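Local coordinates for protein beta-N-acetylhexosaminidase (Beutenbergia cavernae, PDB 5BU9) that probably hydrolyses terminal non-reducing N-acetyl-D-hexosamine residues from N-acetyl-beta-D-hexosaminides, as a glycoside hydrolase of family 3, at residues E8-D20 / I295-V309. Numbering follows the deposited sequence.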
# COMPACT_ATOMS: atom_id res chain seq x y z
N GLU A 8 11.69 -8.35 -17.89
CA GLU A 8 10.98 -7.07 -17.95
C GLU A 8 9.61 -7.19 -17.29
O GLU A 8 9.20 -6.35 -16.50
CB GLU A 8 10.83 -6.58 -19.40
CG GLU A 8 12.09 -6.03 -20.05
CD GLU A 8 13.09 -7.12 -20.47
OE1 GLU A 8 14.23 -6.74 -20.82
OE2 GLU A 8 12.75 -8.33 -20.46
N GLN A 9 8.91 -8.28 -17.61
CA GLN A 9 7.58 -8.50 -17.08
C GLN A 9 7.63 -8.78 -15.57
O GLN A 9 6.72 -8.36 -14.85
CB GLN A 9 6.91 -9.64 -17.83
CG GLN A 9 6.51 -9.27 -19.25
CD GLN A 9 6.16 -10.49 -20.06
OE1 GLN A 9 6.61 -11.57 -19.73
NE2 GLN A 9 5.37 -10.32 -21.11
N ARG A 10 8.66 -9.46 -15.08
CA ARG A 10 8.76 -9.72 -13.63
C ARG A 10 9.00 -8.42 -12.86
O ARG A 10 8.32 -8.14 -11.88
CB ARG A 10 9.85 -10.75 -13.32
CG ARG A 10 9.56 -12.13 -13.89
CD ARG A 10 10.43 -13.24 -13.28
NE ARG A 10 11.87 -13.03 -13.42
CZ ARG A 10 12.61 -13.37 -14.48
NH1 ARG A 10 12.07 -13.92 -15.55
NH2 ARG A 10 13.92 -13.15 -14.49
N VAL A 11 9.94 -7.61 -13.34
CA VAL A 11 10.14 -6.29 -12.79
C VAL A 11 8.81 -5.51 -12.81
O VAL A 11 8.42 -4.91 -11.81
CB VAL A 11 11.22 -5.53 -13.55
CG1 VAL A 11 11.24 -4.10 -13.09
CG2 VAL A 11 12.55 -6.17 -13.29
N GLY A 12 8.11 -5.57 -13.93
CA GLY A 12 6.84 -4.88 -14.08
C GLY A 12 5.88 -5.25 -12.98
O GLY A 12 5.13 -4.41 -12.50
N GLN A 13 5.92 -6.50 -12.53
CA GLN A 13 5.03 -6.89 -11.43
C GLN A 13 5.32 -6.22 -10.08
O GLN A 13 4.47 -6.27 -9.19
CB GLN A 13 5.09 -8.41 -11.23
CG GLN A 13 4.58 -9.15 -12.39
CD GLN A 13 3.09 -8.97 -12.56
OE1 GLN A 13 2.32 -9.15 -11.62
NE2 GLN A 13 2.68 -8.60 -13.77
N LEU A 14 6.53 -5.65 -9.93
CA LEU A 14 6.99 -4.99 -8.70
C LEU A 14 6.59 -3.51 -8.62
O LEU A 14 7.05 -2.77 -7.73
CB LEU A 14 8.52 -5.13 -8.57
CG LEU A 14 9.10 -6.54 -8.74
CD1 LEU A 14 10.59 -6.51 -8.40
CD2 LEU A 14 8.36 -7.57 -7.86
N PHE A 15 5.74 -3.06 -9.55
CA PHE A 15 5.29 -1.67 -9.55
C PHE A 15 3.77 -1.53 -9.52
O PHE A 15 3.04 -2.35 -10.08
CB PHE A 15 5.85 -0.92 -10.75
CG PHE A 15 7.31 -0.58 -10.62
CD1 PHE A 15 8.29 -1.52 -10.93
CD2 PHE A 15 7.70 0.68 -10.21
CE1 PHE A 15 9.63 -1.21 -10.82
CE2 PHE A 15 9.05 1.01 -10.11
CZ PHE A 15 10.02 0.07 -10.41
N MSE A 16 3.31 -0.47 -8.86
CA MSE A 16 1.91 -0.11 -8.85
C MSE A 16 1.79 1.34 -9.32
O MSE A 16 2.23 2.26 -8.63
CB MSE A 16 1.28 -0.33 -7.47
CG MSE A 16 -0.26 -0.12 -7.46
SE MSE A 16 -1.06 -0.46 -5.71
CE MSE A 16 -1.37 -2.37 -5.90
N VAL A 17 1.23 1.57 -10.51
CA VAL A 17 1.24 2.94 -11.06
C VAL A 17 -0.14 3.56 -10.96
O VAL A 17 -1.17 2.90 -11.22
CB VAL A 17 1.77 2.98 -12.50
CG1 VAL A 17 0.92 2.13 -13.41
CG2 VAL A 17 1.76 4.40 -13.00
N GLY A 18 -0.16 4.81 -10.54
CA GLY A 18 -1.40 5.54 -10.31
C GLY A 18 -2.07 5.95 -11.60
O GLY A 18 -1.43 6.04 -12.64
N THR A 19 -3.39 6.12 -11.53
CA THR A 19 -4.17 6.86 -12.52
C THR A 19 -5.23 7.59 -11.71
O THR A 19 -5.58 7.17 -10.60
CB THR A 19 -4.85 5.94 -13.58
OG1 THR A 19 -5.60 6.75 -14.49
CG2 THR A 19 -5.81 4.97 -12.96
N ASP A 20 -5.73 8.69 -12.24
CA ASP A 20 -6.80 9.39 -11.58
C ASP A 20 -8.02 8.47 -11.55
O ASP A 20 -8.26 7.75 -12.52
CB ASP A 20 -7.12 10.70 -12.31
CG ASP A 20 -8.24 11.46 -11.62
OD1 ASP A 20 -7.96 12.01 -10.51
OD2 ASP A 20 -9.38 11.49 -12.16
N ILE A 295 6.28 -4.40 -3.88
CA ILE A 295 5.59 -3.48 -4.80
C ILE A 295 5.93 -2.02 -4.46
O ILE A 295 5.71 -1.56 -3.34
CB ILE A 295 4.05 -3.72 -4.79
CG1 ILE A 295 3.70 -5.12 -5.32
CG2 ILE A 295 3.33 -2.60 -5.58
CD1 ILE A 295 2.16 -5.46 -5.27
N VAL A 296 6.48 -1.32 -5.44
CA VAL A 296 6.82 0.09 -5.31
C VAL A 296 5.62 0.90 -5.80
O VAL A 296 5.21 0.81 -6.97
CB VAL A 296 8.08 0.42 -6.11
CG1 VAL A 296 8.44 1.90 -5.98
CG2 VAL A 296 9.26 -0.49 -5.64
N LEU A 297 5.03 1.67 -4.89
CA LEU A 297 3.84 2.44 -5.21
C LEU A 297 4.25 3.75 -5.89
O LEU A 297 5.00 4.53 -5.31
CB LEU A 297 3.02 2.69 -3.95
CG LEU A 297 1.73 3.49 -4.14
CD1 LEU A 297 0.79 2.79 -5.08
CD2 LEU A 297 1.07 3.78 -2.79
N VAL A 298 3.79 3.98 -7.12
CA VAL A 298 4.08 5.23 -7.85
C VAL A 298 2.74 5.87 -8.24
O VAL A 298 2.31 5.79 -9.37
CB VAL A 298 4.97 4.94 -9.09
CG1 VAL A 298 5.49 6.22 -9.70
CG2 VAL A 298 6.15 4.06 -8.69
N SER A 299 2.07 6.49 -7.27
CA SER A 299 0.67 6.90 -7.42
C SER A 299 0.49 8.38 -7.78
O SER A 299 -0.06 8.70 -8.84
CB SER A 299 -0.11 6.60 -6.14
OG SER A 299 0.61 7.06 -4.99
N ALA A 300 0.97 9.27 -6.91
CA ALA A 300 0.73 10.71 -7.07
C ALA A 300 1.26 11.18 -8.42
O ALA A 300 0.58 11.89 -9.14
CB ALA A 300 1.39 11.53 -5.89
N ASP A 301 2.49 10.78 -8.76
CA ASP A 301 3.09 11.23 -10.00
C ASP A 301 3.49 10.04 -10.85
O ASP A 301 4.64 9.61 -10.79
CB ASP A 301 4.31 12.11 -9.71
CG ASP A 301 5.04 12.59 -10.97
OD1 ASP A 301 4.50 12.40 -12.09
OD2 ASP A 301 6.15 13.17 -10.83
N PRO A 302 2.56 9.52 -11.64
CA PRO A 302 2.86 8.32 -12.43
C PRO A 302 3.85 8.61 -13.58
O PRO A 302 4.35 7.67 -14.19
CB PRO A 302 1.50 7.87 -12.96
CG PRO A 302 0.60 9.12 -12.88
CD PRO A 302 1.17 10.01 -11.80
N SER A 303 4.19 9.87 -13.84
CA SER A 303 5.06 10.15 -14.99
C SER A 303 6.46 9.59 -14.81
O SER A 303 7.17 9.45 -15.79
CB SER A 303 5.17 11.66 -15.29
OG SER A 303 5.96 12.31 -14.31
N ILE A 304 6.85 9.27 -13.57
CA ILE A 304 8.21 8.75 -13.37
C ILE A 304 8.26 7.22 -13.27
O ILE A 304 9.31 6.65 -13.07
CB ILE A 304 8.86 9.38 -12.13
CG1 ILE A 304 8.01 9.10 -10.89
CG2 ILE A 304 9.09 10.91 -12.37
CD1 ILE A 304 8.57 9.69 -9.65
N ALA A 305 7.12 6.55 -13.41
CA ALA A 305 7.13 5.10 -13.32
C ALA A 305 8.02 4.47 -14.40
O ALA A 305 8.77 3.55 -14.12
CB ALA A 305 5.71 4.56 -13.43
N ALA A 306 7.94 4.96 -15.64
CA ALA A 306 8.69 4.37 -16.75
C ALA A 306 10.17 4.31 -16.47
O ALA A 306 10.80 3.26 -16.63
CB ALA A 306 8.43 5.17 -18.08
N GLU A 307 10.76 5.44 -16.05
CA GLU A 307 12.21 5.46 -15.82
C GLU A 307 12.61 4.62 -14.58
O GLU A 307 13.74 4.12 -14.53
CB GLU A 307 12.70 6.88 -15.68
CG GLU A 307 12.53 7.44 -14.27
CD GLU A 307 12.55 8.96 -14.27
OE1 GLU A 307 13.40 9.57 -13.57
OE2 GLU A 307 11.70 9.53 -15.00
N MSE A 308 11.71 4.45 -13.61
CA MSE A 308 12.02 3.62 -12.44
C MSE A 308 12.05 2.17 -12.84
O MSE A 308 12.94 1.41 -12.45
CB MSE A 308 10.99 3.82 -11.33
CG MSE A 308 11.03 5.21 -10.77
SE MSE A 308 9.50 5.62 -9.61
CE MSE A 308 9.87 4.45 -8.17
N VAL A 309 11.06 1.78 -13.63
CA VAL A 309 11.01 0.41 -14.14
C VAL A 309 12.29 0.13 -14.92
O VAL A 309 12.91 -0.92 -14.73
CB VAL A 309 9.76 0.16 -15.01
CG1 VAL A 309 9.88 -1.15 -15.77
CG2 VAL A 309 8.51 0.15 -14.12
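Four backbone hydrogen bonds join Leu14, Met16 and Gly18 to Val296 and Val298, and their pattern, with an axis angle of 13° between strands 15-20 and 296-298, establishes parallel pairing. Val296 N donates to Leu14 O and its O accepts from Met16 N; Val298 N and O treat Met16 O and Gly18 N likewise. Val296 N to Leu14 O, at 2.8 Å, is the straightest of the four, whereas Gly18 N to Val298 O measures 2.9 Å.

Aromatic contact dominates the helix-facing side. Val309 CG2 sits over the centre of the Phe15 ring, 3.6 Å from the centroid and 12° off the normal, a CH-pi contact. Phe15 CG lies anti to the carbonyl carbon (chi1 -75°), which carries the ring to helix 305-309, where CE2 meets Met308 CB at 3.6 Å; Val298 CG2 approaches the ring edge near its plane. Replacing Phe15 by alanine would probably leave Val309 CG2 without its aromatic face and open a gap between helix and sheet.

Aliphatic packing continues on both sides. Val17 CG2 presses against Pro302 CB at 3.5 Å, tighter than usual, and also reaches Ala305 CB. On the other face, Met16 CB touches Ile295 CG2 at 3.6 Å, and its SE, a selenomethionine atom, lies 3.8 Å from Leu297 CD1.

The pairing of the N-terminal strand with 296-298 is consistent with barrel closure in the TIM-barrel clan. Strand 39-43 pairs with the other edge of 15-20, and Met16 touches its Phe41. Helix 26-35 also packs against Val17, through Thr28 and Ala31, while helix 320-336 meets Leu14 and Ile295 through Ala329 and Val333, respectively.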